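Local coordinates for phosphoprotein (Spring viremia of carp virus, PDB 7C5Z) that probably serves viral RNA replication as the polymerase cofactor and nucleoprotein chaperone, this piece being its dimeric central domain, at residues 9-14 with 34-39; 22-27 with 80-85; 30-35 with 73-78; 50-55 with 66-71. One frame throughout, in Å; residues are numbered along the deposited sequence.

Contact 1: residues 9-14 with 34-39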
loop_
_atom_site.group_PDB
_atom_site.type_symbol
_atom_site.label_atom_id
_atom_site.label_comp_id
_atom_site.label_asym_id
_atom_site.label_seq_id
_atom_site.Cartn_x
_atom_site.Cartn_y
_atom_site.Cartn_z
ATOM N N ILE A 9 8.475 -4.504 12.887
ATOM C CA ILE A 9 9.393 -3.420 12.558
ATOM C C ILE A 9 8.893 -2.125 13.185
ATOM O O ILE A 9 7.706 -1.785 13.085
ATOM C CB ILE A 9 9.528 -3.284 11.034
ATOM C CG1 ILE A 9 10.226 -4.516 10.452
ATOM C CG2 ILE A 9 10.288 -2.024 10.669
ATOM C CD1 ILE A 9 9.880 -4.756 9.024
ATOM N N ASP A 10 9.797 -1.389 13.830
ATOM C CA ASP A 10 9.464 -0.117 14.465
ATOM C C ASP A 10 9.954 1.014 13.566
ATOM O O ASP A 10 11.162 1.182 13.365
ATOM C CB ASP A 10 10.075 -0.026 15.862
ATOM C CG ASP A 10 9.481 1.106 16.707
ATOM O OD1 ASP A 10 8.839 2.031 16.157
ATOM O OD2 ASP A 10 9.658 1.067 17.944
ATOM N N LEU A 11 9.011 1.779 13.023
ATOM C CA LEU A 11 9.296 2.962 12.220
ATOM C C LEU A 11 9.344 4.233 13.048
ATOM O O LEU A 11 9.456 5.322 12.479
ATOM C CB LEU A 11 8.235 3.127 11.131
ATOM C CG LEU A 11 7.899 1.903 10.286
ATOM C CD1 LEU A 11 6.775 2.235 9.318
ATOM C CD2 LEU A 11 9.140 1.450 9.546
ATOM N N GLY A 12 9.230 4.123 14.366
ATOM C CA GLY A 12 9.171 5.284 15.238
ATOM C C GLY A 12 7.869 5.432 15.991
ATOM O O GLY A 12 7.748 6.357 16.809
ATOM N N PHE A 13 6.890 4.554 15.776
ATOM C CA PHE A 13 5.584 4.666 16.413
ATOM C C PHE A 13 5.274 3.473 17.303
ATOM O O PHE A 13 4.156 3.375 17.826
ATOM C CB PHE A 13 4.489 4.825 15.353
ATOM C CG PHE A 13 4.868 5.756 14.235
ATOM C CD1 PHE A 13 4.810 7.129 14.418
ATOM C CD2 PHE A 13 5.295 5.258 13.012
ATOM C CE1 PHE A 13 5.165 7.996 13.402
ATOM C CE2 PHE A 13 5.657 6.122 11.985
ATOM C CZ PHE A 13 5.588 7.491 12.182
ATOM N N GLY A 14 6.225 2.568 17.482
ATOM C CA GLY A 14 5.990 1.328 18.183
ATOM C C GLY A 14 6.093 0.148 17.239
ATOM O O GLY A 14 5.849 0.267 16.033
ATOM N N ASN A 34 6.728 8.406 7.200
ATOM C CA ASN A 34 8.093 8.633 7.655
ATOM C C ASN A 34 8.653 7.401 8.352
ATOM O O ASN A 34 7.949 6.426 8.627
ATOM C CB ASN A 34 8.141 9.812 8.619
ATOM C CG ASN A 34 7.896 11.132 7.928
ATOM O OD1 ASN A 34 8.557 11.441 6.933
ATOM N ND2 ASN A 34 6.948 11.915 8.439
ATOM N N GLY A 35 9.945 7.458 8.640
ATOM C CA GLY A 35 10.565 6.443 9.473
ATOM C C GLY A 35 11.057 5.212 8.751
ATOM O O GLY A 35 11.263 4.176 9.397
ATOM N N LEU A 36 11.280 5.293 7.442
ATOM C CA LEU A 36 11.623 4.137 6.622
ATOM C C LEU A 36 13.121 3.990 6.390
ATOM O O LEU A 36 13.526 3.140 5.592
ATOM C CB LEU A 36 10.909 4.220 5.267
ATOM C CG LEU A 36 9.412 4.543 5.331
ATOM C CD1 LEU A 36 8.836 4.527 3.918
ATOM C CD2 LEU A 36 8.673 3.570 6.224
ATOM N N GLY A 37 13.950 4.769 7.090
ATOM C CA GLY A 37 15.382 4.751 6.814
ATOM C C GLY A 37 16.062 3.412 7.055
ATOM O O GLY A 37 17.052 3.089 6.390
ATOM N N ASN A 38 15.566 2.621 8.004
ATOM C CA ASN A 38 16.196 1.342 8.325
ATOM C C ASN A 38 15.445 0.144 7.749
ATOM O O ASN A 38 15.810 -1.006 8.031
ATOM C CB ASN A 38 16.362 1.211 9.835
ATOM C CG ASN A 38 17.519 2.046 10.349
ATOM O OD1 ASN A 38 17.367 2.854 11.264
ATOM N ND2 ASN A 38 18.684 1.875 9.730
ATOM N N VAL A 39 14.423 0.386 6.933
ATOM C CA VAL A 39 13.733 -0.682 6.221
ATOM C C VAL A 39 14.667 -1.256 5.162
ATOM O O VAL A 39 15.359 -0.510 4.455
ATOM C CB VAL A 39 12.435 -0.126 5.604
ATOM C CG1 VAL A 39 11.858 -1.057 4.542
ATOM C CG2 VAL A 39 11.407 0.143 6.703
#
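Leu11 carries this loop-to-loop contact, and its side chain drops onto the chain from Gly35 to Val39. Its branches part at the tip: Leu11 CD1 meets Leu36 CD2 at 3.9 Å, while Leu11 CD2 reaches Val39 CG2 at the same 3.9 Å and also lies 3.5 Å from the carbonyl O of Gly35. CG stands beside the backbone N (chi1 -49°), which carries both methyls over the turn. The backbones close in beneath: Gly35 CA sends a CH...O contact to Leu11 O at 3.4 Å, and Gly35, which has no side chain, lets them come this close. Leu36 to Val39 form a type I turn, with Val39 N hydrogen-bonded to Leu36 O.

Toward solvent the contact thins out. The ring of exposed Phe13 brings only its edge, CE2, to within 4.1 Å of Asn34 O. The 9-14 loop is itself held from within: Asp10 OD1 accepts Gly12 N at 2.8 Å, an Asx turn, and Gly14 N at 3.0 Å, the two donors arriving from opposite faces of the carboxylate plane.

The 9-14 loop precedes strand 21-25, and residues 34-39 link strand 28-33 to helix 41-62, whose Lys44 touches Leu36 and Val39. Leu46 of the second subunit packs on Leu11, and Tyr43 of that subunit on Ile9 and Val39, joining the loop pair to the dimer.

Contact 2: residues 22-27 with 80-85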
loop_
_atom_site.group_PDB
_atom_site.type_symbol
_atom_site.label_atom_id
_atom_site.label_comp_id
_atom_site.label_asym_id
_atom_site.label_seq_id
_atom_site.Cartn_x
_atom_site.Cartn_y
_atom_site.Cartn_z
ATOM N N VAL A 22 -0.343 13.904 7.796
ATOM C CA VAL A 22 -1.258 14.427 6.787
ATOM C C VAL A 22 -1.197 15.950 6.769
ATOM O O VAL A 22 -1.350 16.600 7.812
ATOM C CB VAL A 22 -2.693 13.930 7.048
ATOM C CG1 VAL A 22 -3.684 14.655 6.141
ATOM C CG2 VAL A 22 -2.755 12.416 6.825
ATOM N N SER A 23 -1.015 16.524 5.584
ATOM C CA SER A 23 -1.034 17.975 5.429
ATOM C C SER A 23 -1.786 18.333 4.157
ATOM O O SER A 23 -2.078 17.473 3.322
ATOM C CB SER A 23 0.384 18.556 5.378
ATOM O OG SER A 23 1.064 18.052 4.239
ATOM N N ASN A 24 -2.104 19.621 4.004
ATOM C CA ASN A 24 -2.835 20.100 2.842
ATOM C C ASN A 24 -2.073 21.255 2.224
ATOM O O ASN A 24 -1.679 22.190 2.926
ATOM C CB ASN A 24 -4.258 20.532 3.206
ATOM C CG ASN A 24 -5.122 19.353 3.587
ATOM O OD1 ASN A 24 -5.607 18.622 2.725
ATOM N ND2 ASN A 24 -5.295 19.146 4.894
ATOM N N HIS A 25 -1.847 21.166 0.916
ATOM C CA HIS A 25 -1.095 22.182 0.192
ATOM C C HIS A 25 -1.722 22.393 -1.177
ATOM O O HIS A 25 -2.933 22.203 -1.344
ATOM C CB HIS A 25 0.377 21.775 0.051
ATOM C CG HIS A 25 1.090 21.610 1.356
ATOM N ND1 HIS A 25 1.413 22.676 2.168
ATOM C CD2 HIS A 25 1.544 20.503 1.991
ATOM C CE1 HIS A 25 2.036 22.235 3.246
ATOM N NE2 HIS A 25 2.129 20.919 3.163
ATOM N N GLU A 26 -0.895 22.774 -2.154
ATOM C CA GLU A 26 -1.309 23.082 -3.521
ATOM C C GLU A 26 -2.219 22.029 -4.141
ATOM O O GLU A 26 -1.745 21.108 -4.815
ATOM C CB GLU A 26 -0.073 23.255 -4.415
ATOM C CG GLU A 26 0.756 24.503 -4.146
ATOM C CD GLU A 26 0.924 25.373 -5.387
ATOM O OE1 GLU A 26 1.647 24.964 -6.332
ATOM O OE2 GLU A 26 0.330 26.473 -5.413
ATOM N N GLY A 27 -3.527 22.166 -3.944
ATOM C CA GLY A 27 -4.476 21.353 -4.674
ATOM C C GLY A 27 -4.724 19.960 -4.136
ATOM O O GLY A 27 -5.441 19.185 -4.787
ATOM N N LEU A 80 -3.087 13.206 -2.730
ATOM C CA LEU A 80 -4.508 12.984 -2.974
ATOM C C LEU A 80 -5.143 14.297 -3.418
ATOM O O LEU A 80 -5.390 15.177 -2.582
ATOM C CB LEU A 80 -5.188 12.466 -1.701
ATOM C CG LEU A 80 -4.576 11.246 -0.993
ATOM C CD1 LEU A 80 -5.366 10.953 0.273
ATOM C CD2 LEU A 80 -4.605 10.059 -1.904
ATOM N N PRO A 81 -5.428 14.491 -4.704
ATOM C CA PRO A 81 -5.966 15.788 -5.144
ATOM C C PRO A 81 -7.353 16.062 -4.574
ATOM O O PRO A 81 -8.163 15.151 -4.380
ATOM C CB PRO A 81 -6.009 15.665 -6.675
ATOM C CG PRO A 81 -5.937 14.197 -6.969
ATOM C CD PRO A 81 -5.239 13.531 -5.806
ATOM N N HIS A 82 -7.620 17.354 -4.309
ATOM C CA HIS A 82 -8.941 17.730 -3.813
ATOM C C HIS A 82 -10.013 17.486 -4.869
ATOM O O HIS A 82 -11.129 17.072 -4.542
ATOM C CB HIS A 82 -8.987 19.204 -3.398
ATOM C CG HIS A 82 -8.054 19.576 -2.283
ATOM N ND1 HIS A 82 -7.895 18.813 -1.142
ATOM C CD2 HIS A 82 -7.267 20.664 -2.117
ATOM C CE1 HIS A 82 -7.029 19.404 -0.338
ATOM N NE2 HIS A 82 -6.637 20.532 -0.903
ATOM N N LYS A 83 -9.687 17.735 -6.135
ATOM C CA LYS A 83 -10.701 17.705 -7.184
ATOM C C LYS A 83 -10.462 16.550 -8.150
ATOM O O LYS A 83 -9.329 16.087 -8.302
ATOM C CB LYS A 83 -10.714 19.027 -7.960
ATOM C CG LYS A 83 -10.720 20.246 -7.053
ATOM C CD LYS A 83 -10.615 21.535 -7.838
ATOM C CE LYS A 83 -11.658 22.533 -7.371
ATOM N NZ LYS A 83 -11.200 23.933 -7.581
ATOM N N PRO A 84 -11.507 16.064 -8.816
ATOM C CA PRO A 84 -11.344 14.937 -9.742
ATOM C C PRO A 84 -10.564 15.340 -10.983
ATOM O O PRO A 84 -10.333 16.519 -11.268
ATOM C CB PRO A 84 -12.783 14.546 -10.097
ATOM C CG PRO A 84 -13.642 15.205 -9.052
ATOM C CD PRO A 84 -12.921 16.452 -8.671
ATOM N N SER A 85 -10.170 14.327 -11.747
ATOM C CA SER A 85 -9.364 14.565 -12.944
ATOM C C SER A 85 -10.160 15.336 -13.992
ATOM O O SER A 85 -11.366 15.143 -14.110
ATOM C CB SER A 85 -8.871 13.244 -13.531
ATOM O OG SER A 85 -8.579 12.324 -12.497
HETATM O O HOH W 1 -7.040 19.302 -6.929
#
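The carbonyl O of Gly27 is gripped from two directions: His82 N donates to it at 2.9 Å along a nearly straight N-H...O line (172°), and water 1 donates to it at 2.7 Å. The same water accepts from Lys83 N at 3.2 Å, so one oxygen collects two successive amides of the other segment, the second through the solvent. Pro81 CA adds a CH...O contact to Gly27 O at 3.5 Å. Gly27 has a positive phi, a conformation that glycine adopts readily.

The imidazole of His82 reaches back to the Gly27 carbonyl, which it meets obliquely, with CD2 3.3 Å from Gly27 C. Its CG stands beside the backbone N (chi1 -62°), which directs the ring toward the hairpin. These residues lie where strands 21-25 and 76-81, both antiparallel to 28-33 between them, run out: residues 22-27 lead from the first into the turn of a beta hairpin with 28-33, and residues 80-85 continue past the end of the second.

Farther along, the ring edge at His82 CE1 meets Asn24 OD1, near the ring plane, at 3.5 Å. The amide and imidazole planes are turned 28° apart. Asn24 OD1 has a hydrogen bond with Thr29 OG1, across the hairpin, while His82 ND1 is hydrogen-bonded to Lys61 NZ of the second subunit. Tyr62 OH of that subunit is hydrogen-bonded to Pro81 O.

Contact 3: residues 30-35 with 73-78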
loop_
_atom_site.group_PDB
_atom_site.type_symbol
_atom_site.label_atom_id
_atom_site.label_comp_id
_atom_site.label_asym_id
_atom_site.label_seq_id
_atom_site.Cartn_x
_atom_site.Cartn_y
_atom_site.Cartn_z
ATOM N N TYR A 30 -1.444 15.764 1.216
ATOM C CA TYR A 30 -0.234 14.959 1.160
ATOM C C TYR A 30 -0.184 14.049 2.377
ATOM O O TYR A 30 -0.348 14.518 3.513
ATOM C CB TYR A 30 1.013 15.839 1.121
ATOM C CG TYR A 30 1.214 16.602 -0.173
ATOM C CD1 TYR A 30 0.527 17.785 -0.425
ATOM C CD2 TYR A 30 2.113 16.140 -1.122
ATOM C CE1 TYR A 30 0.727 18.481 -1.612
ATOM C CE2 TYR A 30 2.326 16.833 -2.295
ATOM C CZ TYR A 30 1.630 17.987 -2.532
ATOM O OH TYR A 30 1.875 18.641 -3.722
ATOM N N VAL A 31 0.045 12.760 2.135
ATOM C CA VAL A 31 0.102 11.740 3.178
ATOM C C VAL A 31 1.517 11.186 3.173
ATOM O O VAL A 31 1.900 10.484 2.228
ATOM C CB VAL A 31 -0.918 10.629 2.915
ATOM C CG1 VAL A 31 -0.878 9.576 4.014
ATOM C CG2 VAL A 31 -2.316 11.246 2.742
ATOM N N ARG A 32 2.293 11.491 4.209
ATOM C CA ARG A 32 3.695 11.107 4.261
ATOM C C ARG A 32 3.911 9.998 5.279
ATOM O O ARG A 32 3.510 10.126 6.445
ATOM C CB ARG A 32 4.595 12.290 4.600
ATOM C CG ARG A 32 6.075 11.919 4.501
ATOM C CD ARG A 32 6.979 13.144 4.632
ATOM N NE ARG A 32 6.909 14.018 3.460
ATOM C CZ ARG A 32 7.850 14.902 3.142
ATOM N NH1 ARG A 32 8.937 15.012 3.894
ATOM N NH2 ARG A 32 7.704 15.662 2.062
ATOM N N TYR A 33 4.551 8.920 4.837
ATOM C CA TYR A 33 4.940 7.786 5.679
ATOM C C TYR A 33 6.426 7.933 5.994
ATOM O O TYR A 33 7.280 7.620 5.160
ATOM C CB TYR A 33 4.641 6.462 4.969
ATOM C CG TYR A 33 3.148 6.214 4.901
ATOM C CD1 TYR A 33 2.478 5.650 5.981
ATOM C CD2 TYR A 33 2.399 6.653 3.807
ATOM C CE1 TYR A 33 1.107 5.474 5.954
ATOM C CE2 TYR A 33 1.018 6.477 3.772
ATOM C CZ TYR A 33 0.395 5.892 4.847
ATOM O OH TYR A 33 -0.966 5.721 4.828
ATOM N N ASN A 34 6.728 8.406 7.200
ATOM C CA ASN A 34 8.093 8.633 7.655
ATOM C C ASN A 34 8.653 7.401 8.352
ATOM O O ASN A 34 7.949 6.426 8.627
ATOM C CB ASN A 34 8.141 9.812 8.619
ATOM C CG ASN A 34 7.896 11.132 7.928
ATOM O OD1 ASN A 34 8.557 11.441 6.933
ATOM N ND2 ASN A 34 6.948 11.915 8.439
ATOM N N GLY A 35 9.945 7.458 8.640
ATOM C CA GLY A 35 10.565 6.443 9.473
ATOM C C GLY A 35 11.057 5.212 8.751
ATOM O O GLY A 35 11.263 4.176 9.397
ATOM N N GLY A 73 14.568 7.542 -0.221
ATOM C CA GLY A 73 15.056 8.030 1.057
ATOM C C GLY A 73 14.262 7.406 2.191
ATOM O O GLY A 73 13.853 6.241 2.128
ATOM N N ASP A 74 14.046 8.189 3.251
ATOM C CA ASP A 74 13.439 7.636 4.457
ATOM C C ASP A 74 11.932 7.854 4.548
ATOM O O ASP A 74 11.352 7.617 5.613
ATOM C CB ASP A 74 14.124 8.171 5.726
ATOM C CG ASP A 74 14.083 9.682 5.852
ATOM O OD1 ASP A 74 13.081 10.320 5.461
ATOM O OD2 ASP A 74 15.067 10.235 6.395
ATOM N N PHE A 75 11.277 8.274 3.472
ATOM C CA PHE A 75 9.823 8.391 3.502
ATOM C C PHE A 75 9.240 8.074 2.130
ATOM O O PHE A 75 9.936 8.086 1.112
ATOM C CB PHE A 75 9.373 9.785 3.969
ATOM C CG PHE A 75 9.656 10.882 2.978
ATOM C CD1 PHE A 75 8.727 11.214 2.006
ATOM C CD2 PHE A 75 10.845 11.588 3.042
ATOM C CE1 PHE A 75 8.984 12.243 1.110
ATOM C CE2 PHE A 75 11.111 12.599 2.148
ATOM C CZ PHE A 75 10.181 12.927 1.183
ATOM N N LEU A 76 7.944 7.776 2.125
ATOM C CA LEU A 76 7.127 7.711 0.917
ATOM C C LEU A 76 5.954 8.657 1.099
ATOM O O LEU A 76 5.411 8.772 2.202
ATOM C CB LEU A 76 6.607 6.284 0.644
ATOM C CG LEU A 76 7.696 5.236 0.353
ATOM C CD1 LEU A 76 7.170 3.807 0.501
ATOM C CD2 LEU A 76 8.302 5.475 -1.035
ATOM N N GLU A 77 5.553 9.341 0.036
ATOM C CA GLU A 77 4.515 10.358 0.152
ATOM C C GLU A 77 3.471 10.183 -0.939
ATOM O O GLU A 77 3.815 10.056 -2.117
ATOM C CB GLU A 77 5.133 11.749 0.079
ATOM C CG GLU A 77 4.152 12.871 0.231
ATOM C CD GLU A 77 4.860 14.201 0.278
ATOM O OE1 GLU A 77 5.058 14.717 1.390
ATOM O OE2 GLU A 77 5.236 14.719 -0.801
ATOM N N VAL A 78 2.196 10.173 -0.555
ATOM C CA VAL A 78 1.087 10.038 -1.497
ATOM C C VAL A 78 0.372 11.381 -1.604
ATOM O O VAL A 78 0.128 12.040 -0.586
ATOM C CB VAL A 78 0.119 8.926 -1.067
ATOM C CG1 VAL A 78 -1.074 8.843 -2.012
ATOM C CG2 VAL A 78 0.846 7.583 -1.044
#
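Arg32 and Glu77 form a salt bridge as a non-hydrogen-bonded pair of two antiparallel strands. Arg32 grips side-on, NE and NH2 each 2.9 Å from the single oxygen Glu77 OE1, which lies in the guanidinium plane yet is met by both from one face of its own carboxylate. A bend at chi3 (-71°) folds the guanidinium over Phe75, where it stacks flat on the ring, planes 5° apart and Arg32 CZ 3.8 Å from the ring centroid, a cation-pi contact. This second hold probably helps fix the rotation of the guanidinium. Glu77 OE2 turns to the Tyr30 ring, 3.4 Å from CD2.

The backbone satisfies itself in pairs. Val31 and Val78 exchange N-H...O bonds in both directions, each 2.8 Å; Tyr33 N donates to Leu76 O at 2.8 Å and Leu76 N returns the bond to Tyr33 O at 3.1 Å. Tyr33 OH finds its partner in Ser53 OG of the second subunit.

These are the central strands of the sheet: 28-33 is flanked by 21-25, and 76-81 by 67-70. Leu76 and Val78 face Met51 of helix 41-62, on the side where Leu54 of the second subunit also packs on Val78.

Contact 4: residues 50-55 with 66-71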
loop_
_atom_site.group_PDB
_atom_site.type_symbol
_atom_site.label_atom_id
_atom_site.label_comp_id
_atom_site.label_asym_id
_atom_site.label_seq_id
_atom_site.Cartn_x
_atom_site.Cartn_y
_atom_site.Cartn_z
HETATM N N MSE A 50 4.096 -1.577 -4.956
HETATM C CA MSE A 50 2.745 -2.016 -4.626
HETATM C C MSE A 50 1.840 -0.803 -4.389
HETATM O O MSE A 50 0.708 -0.769 -4.870
HETATM C CB MSE A 50 2.763 -2.931 -3.413
HETATM C CG MSE A 50 3.479 -4.242 -3.696
HETATM SE SE MSE A 50 3.274 -5.515 -2.229
HETATM C CE MSE A 50 1.367 -5.228 -1.879
HETATM N N MSE A 51 2.341 0.191 -3.659
HETATM C CA MSE A 51 1.556 1.410 -3.448
HETATM C C MSE A 51 1.257 2.088 -4.776
HETATM O O MSE A 51 0.119 2.503 -5.022
HETATM C CB MSE A 51 2.282 2.363 -2.498
HETATM C CG MSE A 51 2.365 1.814 -1.101
HETATM SE SE MSE A 51 3.387 2.970 0.105
HETATM C CE MSE A 51 2.409 4.578 -0.208
ATOM N N ARG A 52 2.265 2.204 -5.644
ATOM C CA ARG A 52 2.043 2.872 -6.921
ATOM C C ARG A 52 0.993 2.141 -7.752
ATOM O O ARG A 52 0.119 2.778 -8.365
ATOM C CB ARG A 52 3.368 2.997 -7.677
ATOM C CG ARG A 52 3.278 3.878 -8.902
ATOM C CD ARG A 52 4.602 3.924 -9.646
ATOM N NE ARG A 52 5.717 4.429 -8.846
ATOM C CZ ARG A 52 5.961 5.720 -8.620
ATOM N NH1 ARG A 52 5.154 6.655 -9.109
ATOM N NH2 ARG A 52 7.017 6.079 -7.897
ATOM N N SER A 53 1.033 0.806 -7.749
ATOM C CA SER A 53 0.045 0.020 -8.482
ATOM C C SER A 53 -1.347 0.230 -7.899
ATOM O O SER A 53 -2.317 0.479 -8.628
ATOM C CB SER A 53 0.429 -1.466 -8.448
ATOM O OG SER A 53 -0.699 -2.301 -8.694
ATOM N N LEU A 54 -1.460 0.157 -6.576
ATOM C CA LEU A 54 -2.765 0.272 -5.941
ATOM C C LEU A 54 -3.370 1.655 -6.147
ATOM O O LEU A 54 -4.557 1.771 -6.472
ATOM C CB LEU A 54 -2.657 -0.055 -4.451
ATOM C CG LEU A 54 -3.972 -0.028 -3.689
ATOM C CD1 LEU A 54 -5.020 -0.952 -4.302
ATOM C CD2 LEU A 54 -3.722 -0.419 -2.240
ATOM N N ILE A 55 -2.590 2.724 -5.946
ATOM C CA ILE A 55 -3.173 4.057 -6.144
ATOM C C ILE A 55 -3.522 4.280 -7.612
ATOM O O ILE A 55 -4.418 5.073 -7.928
ATOM C CB ILE A 55 -2.253 5.173 -5.608
ATOM C CG1 ILE A 55 -1.009 5.329 -6.481
ATOM C CG2 ILE A 55 -1.883 4.912 -4.164
ATOM C CD1 ILE A 55 -0.011 6.421 -5.998
ATOM N N ILE A 66 -4.364 10.464 -8.211
ATOM C CA ILE A 66 -3.528 10.160 -7.049
ATOM C C ILE A 66 -2.117 9.826 -7.514
ATOM O O ILE A 66 -1.937 9.117 -8.513
ATOM C CB ILE A 66 -4.145 8.998 -6.251
ATOM C CG1 ILE A 66 -5.592 9.328 -5.859
ATOM C CG2 ILE A 66 -3.308 8.668 -5.002
ATOM C CD1 ILE A 66 -6.343 8.132 -5.305
ATOM N N ASP A 67 -1.102 10.347 -6.811
ATOM C CA ASP A 67 0.279 10.092 -7.219
ATOM C C ASP A 67 1.150 9.749 -6.018
ATOM O O ASP A 67 0.790 9.988 -4.864
ATOM C CB ASP A 67 0.893 11.285 -7.955
ATOM C CG ASP A 67 2.005 10.866 -8.920
ATOM O OD1 ASP A 67 2.249 9.642 -9.102
ATOM O OD2 ASP A 67 2.636 11.777 -9.502
ATOM N N LEU A 68 2.323 9.203 -6.315
ATOM C CA LEU A 68 3.276 8.765 -5.309
ATOM C C LEU A 68 4.594 9.484 -5.540
ATOM O O LEU A 68 5.049 9.594 -6.687
ATOM C CB LEU A 68 3.484 7.253 -5.392
ATOM C CG LEU A 68 4.586 6.670 -4.525
ATOM C CD1 LEU A 68 4.180 6.715 -3.073
ATOM C CD2 LEU A 68 4.882 5.244 -4.998
ATOM N N PHE A 69 5.194 9.976 -4.457
ATOM C CA PHE A 69 6.506 10.618 -4.493
ATOM C C PHE A 69 7.490 9.770 -3.693
ATOM O O PHE A 69 7.339 9.607 -2.473
ATOM C CB PHE A 69 6.424 12.054 -3.960
ATOM C CG PHE A 69 5.587 12.951 -4.824
ATOM C CD1 PHE A 69 6.143 13.551 -5.941
ATOM C CD2 PHE A 69 4.251 13.157 -4.559
ATOM C CE1 PHE A 69 5.381 14.366 -6.768
ATOM C CE2 PHE A 69 3.483 13.977 -5.382
ATOM C CZ PHE A 69 4.049 14.573 -6.488
ATOM N N ASP A 70 8.483 9.225 -4.389
ATOM C CA ASP A 70 9.495 8.346 -3.810
ATOM C C ASP A 70 10.854 8.877 -4.245
ATOM O O ASP A 70 11.122 8.960 -5.449
ATOM C CB ASP A 70 9.259 6.908 -4.299
ATOM C CG ASP A 70 10.287 5.919 -3.801
ATOM O OD1 ASP A 70 11.207 6.285 -3.047
ATOM O OD2 ASP A 70 10.149 4.734 -4.188
ATOM N N TYR A 71 11.682 9.299 -3.282
ATOM C CA TYR A 71 13.022 9.806 -3.577
ATOM C C TYR A 71 14.109 8.819 -3.177
ATOM O O TYR A 71 15.282 9.204 -3.084
ATOM C CB TYR A 71 13.252 11.149 -2.885
ATOM C CG TYR A 71 12.153 12.144 -3.170
ATOM C CD1 TYR A 71 11.014 12.190 -2.367
ATOM C CD2 TYR A 71 12.232 13.019 -4.254
ATOM C CE1 TYR A 71 9.996 13.072 -2.623
ATOM C CE2 TYR A 71 11.189 13.934 -4.513
ATOM C CZ TYR A 71 10.084 13.941 -3.688
ATOM O OH TYR A 71 9.032 14.806 -3.896
HETATM O O HOH W 2 -4.019 7.516 -9.425
#
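Ile55 and Leu68 meet at about a right angle, the helix side chain laid across the base of the strand one. Ile55 CD1 does the touching: it sits 3.6 Å from Leu68 CB and 3.5 Å from Asp67 C. CG1 lies between the backbone N and the carbonyl carbon (chi1 71°), and with chi2 extended it drives CD1 straight at the strand. Ile66 crosses the same residue obliquely, its CG2 3.7 Å from Ile55 CB.

At the far end of Leu68 the two methyls separate. CD1 takes the tip of selenomethionine Met51, whose CE comes to 4.0 Å, again nearly perpendicular. CD2 lies under one face of the Arg52 guanidinium, toward its rim, with NH2 3.7 Å away. Arg52 starts with CG anti to the backbone N (chi1 -170°) and bends at chi3, bringing its flat end over the leucine. Asp67 and Asp70 may help to balance its charge at longer range, although Asp67 OD1 stays 4.2 Å from Arg52 NH1, beyond a salt bridge. Asp70 OD2 is instead hydrogen-bonded to Ser48 OG.

Water 2 donates to both Ile55 O and Ile66 O, bridging the two backbones beside the apolar patch.

The packing is of a helix running antiparallel to an outer strand of the sheet, axes 8.3 Å apart at closest approach. Strand 67-70 pairs with 76-81, whose Val78 touches both Met51 and Ile66. Met51 of the second subunit also packs on Met50 and Met51.

How the contacts relate
Contact 3 is the middle of the sheet, and the others are arranged around it. Contact 1 shares Asn34 and Gly35 with it and probably adds a hydrogen bond from Leu36 N to Asp74 O (3.0 Å). Contact 2 lies farther along strand 76-81 and takes in strand 21-25, with Ser23 O 2.8 Å from Tyr30 N; the centres of contacts 1 and 2 are about 26 Å apart, on opposite sides of the chain's centre. Contact 4 backs the sheet with the helix: Val78 CG2 lies 3.5 Å from Met51 CE, and Ile66 CG2 lies 3.6 Å from Leu80 CD2 of contact 2. All four contacts touch the second subunit, consistent with a dimer interface that runs along the domain.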